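Local coordinates for protein gamma-glutamyl-gamma-aminobutyrate hydrolase PuuD (Escherichia coli, PDB 6VTV) that hydrolyses the gamma-glutamyl linkage of gamma-glutamyl-gamma-aminobutyrate, releasing 4-aminobutanoate and glutamate in the last step of putrescine breakdown to 4-aminobutanoate, at residues S131-L136 and D206-A211. Residues are numbered along the deposited sequence; the frame is centred on the assembly and turned at random.
Sequences SLHRKL and DGLVEA. With MN (manganese (II) ion), chain D.
Leu136 and Leu208 face each other across two backbones that share no hydrogen bond and stay well apart, their nearest CA atoms, those of these two leucines, being 9.5 Å from each other. The gap is bridged by side chains alone. CD2 of Leu136 meets CD1 of Leu208 at 3.8 Å, while the other pair of methyls, CD1 of Leu136 and CD2 of Leu208, lies at 4.2 Å, and the two side chains cross at about a right angle. Branching at CG, leucine carries two methyls far enough from the backbone to meet its buried partner. With CG anti to the backbone N (chi1 -176°), the fork of Leu208 is carried on toward Leu136. Leu208 CD1 also comes obliquely to the His133 ring, 4.4 Å from His133 CD2, a looser contact.

In this class I glutamine amidotransferase-like fold, the contact joins the end of strand 132-133 and the turn after it to the loop leading into strand 209-214 of the main sheet. Helix 119-127, just before strand 132-133, starts right after the predicted nucleophile Cys118. The loop holds an Asx turn: the short carboxylate of Asp206 turns back so that OD1 accepts from Leu208 N at 3.2 Å, from above its plane, while OD2 bonds His145 NE2 and so probably helps to orient this manganese ligand from the second shell. Gly207 has a positive phi of 90°, readily adopted without a CB.

Two residues after Leu208, at a classic beta bulge opposite Ala202, Glu210 OE2 binds the manganese at 2.2 Å. A bend at chi2 (-95°) turns its carboxylate to the metal, and OE1 accepts a 2.5 Å hydrogen bond from a metal-bound water; His145, His161, Ser185 and His187 supply the remaining protein ligands.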
ATOM      1  N   SER B 131      11.682  21.978  14.164  1.00 27.46           N
ATOM      2  CA  SER B 131      10.467  21.977  14.964  1.00 26.60           C
ATOM      3  C   SER B 131       9.324  22.541  14.133  1.00 26.64           C
ATOM      4  O   SER B 131       9.526  23.074  13.038  1.00 21.90           O
ATOM      5  CB  SER B 131      10.644  22.784  16.255  1.00 26.60           C
ATOM      6  OG  SER B 131      10.947  24.137  15.967  1.00 26.10           O
ATOM      7  N   LEU B 132       8.110  22.428  14.670  1.00 28.29           N
ATOM      8  CA  LEU B 132       6.905  22.820  13.955  1.00 27.92           C
ATOM      9  C   LEU B 132       6.071  23.780  14.788  1.00 26.64           C
ATOM     10  O   LEU B 132       6.094  23.747  16.021  1.00 25.63           O
ATOM     11  CB  LEU B 132       6.043  21.603  13.597  1.00 28.15           C
ATOM     12  CG  LEU B 132       6.730  20.432  12.900  1.00 27.11           C
ATOM     13  CD1 LEU B 132       5.749  19.290  12.717  1.00 24.34           C
ATOM     14  CD2 LEU B 132       7.304  20.874  11.565  1.00 26.25           C
ATOM     15  N   HIS B 133       5.329  24.640  14.091  1.00 23.77           N
ATOM     16  CA  HIS B 133       4.225  25.370  14.699  1.00 29.83           C
ATOM     17  C   HIS B 133       3.044  24.418  14.834  1.00 26.61           C
ATOM     18  O   HIS B 133       2.594  23.843  13.838  1.00 24.58           O
ATOM     19  CB  HIS B 133       3.835  26.577  13.848  1.00 32.63           C
ATOM     20  CG  HIS B 133       4.808  27.712  13.909  1.00 34.43           C
ATOM     21  ND1 HIS B 133       4.936  28.524  15.016  1.00 37.51           N
ATOM     22  CD2 HIS B 133       5.685  28.185  12.993  1.00 35.08           C
ATOM     23  CE1 HIS B 133       5.858  29.441  14.781  1.00 39.04           C
ATOM     24  NE2 HIS B 133       6.327  29.257  13.561  1.00 37.05           N
ATOM     25  N   ARG B 134       2.541  24.241  16.055  1.00 27.10           N
ATOM     26  CA  ARG B 134       1.431  23.317  16.251  1.00 29.15           C
ATOM     27  C   ARG B 134       0.082  23.937  15.912  1.00 33.21           C
ATOM     28  O   ARG B 134      -0.865  23.200  15.615  1.00 31.36           O
ATOM     29  CB  ARG B 134       1.427  22.798  17.690  1.00 30.08           C
ATOM     30  CG  ARG B 134       2.572  21.840  17.976  1.00 29.26           C
ATOM     31  CD  ARG B 134       2.898  21.753  19.456  1.00 33.77           C
ATOM     32  NE  ARG B 134       1.923  20.956  20.192  1.00 37.02           N
ATOM     33  CZ  ARG B 134       2.119  20.490  21.421  1.00 41.57           C
ATOM     34  NH1 ARG B 134       3.259  20.740  22.051  1.00 43.62           N
ATOM     35  NH2 ARG B 134       1.179  19.772  22.021  1.00 34.02           N
ATOM     36  N   LYS B 135      -0.024  25.267  15.941  1.00 29.64           N
ATOM     37  CA  LYS B 135      -1.269  25.978  15.628  1.00 28.45           C
ATOM     38  C   LYS B 135      -0.891  27.250  14.871  1.00 28.23           C
ATOM     39  O   LYS B 135      -0.629  28.290  15.481  1.00 30.60           O
ATOM     40  CB  LYS B 135      -2.067  26.296  16.888  1.00 33.17           C
ATOM     41  CG  LYS B 135      -2.556  25.078  17.655  1.00 36.81           C
ATOM     42  CD  LYS B 135      -3.709  24.395  16.939  1.00 39.04           C
ATOM     43  CE  LYS B 135      -5.008  25.158  17.121  1.00 42.30           C
ATOM     44  NZ  LYS B 135      -6.123  24.529  16.358  1.00 43.57           N
ATOM     45  N   LEU B 136      -0.863  27.159  13.538  1.00 27.02           N
ATOM     46  CA  LEU B 136      -0.601  28.342  12.725  1.00 31.27           C
ATOM     47  C   LEU B 136      -1.664  29.411  12.938  1.00 35.18           C
ATOM     48  O   LEU B 136      -1.365  30.609  12.860  1.00 35.65           O
ATOM     49  CB  LEU B 136      -0.530  27.962  11.245  1.00 28.44           C
ATOM     50  CG  LEU B 136       0.637  27.076  10.803  1.00 26.56           C
ATOM     51  CD1 LEU B 136       0.454  26.633   9.359  1.00 24.48           C
ATOM     52  CD2 LEU B 136       1.967  27.787  10.980  1.00 26.73           C
ATOM     53  N   ASP B 206       3.811  35.627   4.164  1.00 34.29           N
ATOM     54  CA  ASP B 206       3.886  35.888   5.595  1.00 33.01           C
ATOM     55  C   ASP B 206       5.185  35.389   6.218  1.00 31.50           C
ATOM     56  O   ASP B 206       5.328  35.437   7.444  1.00 32.83           O
ATOM     57  CB  ASP B 206       2.686  35.261   6.313  1.00 32.13           C
ATOM     58  CG  ASP B 206       2.525  33.779   6.012  1.00 30.80           C
ATOM     59  OD1 ASP B 206       3.400  33.198   5.335  1.00 28.83           O
ATOM     60  OD2 ASP B 206       1.515  33.192   6.455  1.00 31.06           O
ATOM     61  N   GLY B 207       6.127  34.909   5.407  1.00 29.11           N
ATOM     62  CA  GLY B 207       7.397  34.426   5.902  1.00 28.59           C
ATOM     63  C   GLY B 207       7.436  32.957   6.261  1.00 30.62           C
ATOM     64  O   GLY B 207       8.523  32.435   6.540  1.00 32.38           O
ATOM     65  N   LEU B 208       6.292  32.273   6.263  1.00 28.51           N
ATOM     66  CA  LEU B 208       6.263  30.857   6.611  1.00 29.41           C
ATOM     67  C   LEU B 208       6.994  30.034   5.558  1.00 28.62           C
ATOM     68  O   LEU B 208       6.777  30.208   4.355  1.00 26.64           O
ATOM     69  CB  LEU B 208       4.821  30.368   6.745  1.00 27.61           C
ATOM     70  CG  LEU B 208       4.675  28.914   7.203  1.00 25.43           C
ATOM     71  CD1 LEU B 208       4.904  28.794   8.706  1.00 26.61           C
ATOM     72  CD2 LEU B 208       3.319  28.345   6.815  1.00 20.86           C
ATOM     73  N   VAL B 209       7.857  29.130   6.016  1.00 25.74           N
ATOM     74  CA  VAL B 209       8.585  28.259   5.103  1.00 28.27           C
ATOM     75  C   VAL B 209       7.611  27.259   4.494  1.00 30.37           C
ATOM     76  O   VAL B 209       6.940  26.507   5.211  1.00 26.68           O
ATOM     77  CB  VAL B 209       9.737  27.550   5.825  1.00 29.13           C
ATOM     78  CG1 VAL B 209      10.371  26.521   4.912  1.00 30.68           C
ATOM     79  CG2 VAL B 209      10.773  28.563   6.291  1.00 28.22           C
ATOM     80  N   GLU B 210       7.523  27.252   3.165  1.00 30.63           N
ATOM     81  CA  GLU B 210       6.619  26.363   2.448  1.00 28.11           C
ATOM     82  C   GLU B 210       7.344  25.284   1.656  1.00 27.21           C
ATOM     83  O   GLU B 210       6.685  24.409   1.085  1.00 28.07           O
ATOM     84  CB  GLU B 210       5.714  27.174   1.509  1.00 29.01           C
ATOM     85  CG  GLU B 210       4.587  27.915   2.214  1.00 28.87           C
ATOM     86  CD  GLU B 210       3.284  27.138   2.215  1.00 29.31           C
ATOM     87  OE1 GLU B 210       3.087  26.303   1.306  1.00 28.21           O
ATOM     88  OE2 GLU B 210       2.456  27.358   3.124  1.00 30.79           O
ATOM     89  N   ALA B 211       8.675  25.317   1.608  1.00 30.33           N
ATOM     90  CA  ALA B 211       9.442  24.311   0.889  1.00 23.90           C
ATOM     91  C   ALA B 211      10.873  24.310   1.411  1.00 24.02           C
ATOM     92  O   ALA B 211      11.439  25.373   1.676  1.00 25.83           O
ATOM     93  CB  ALA B 211       9.424  24.567  -0.622  1.00 23.06           C
TER
HETATM   94 MN    MN D 301       0.277  27.152   3.045  1.00 26.30          MN
HETATM   95  O   HOH W   1       0.653  25.572   1.421  1.00 22.08           O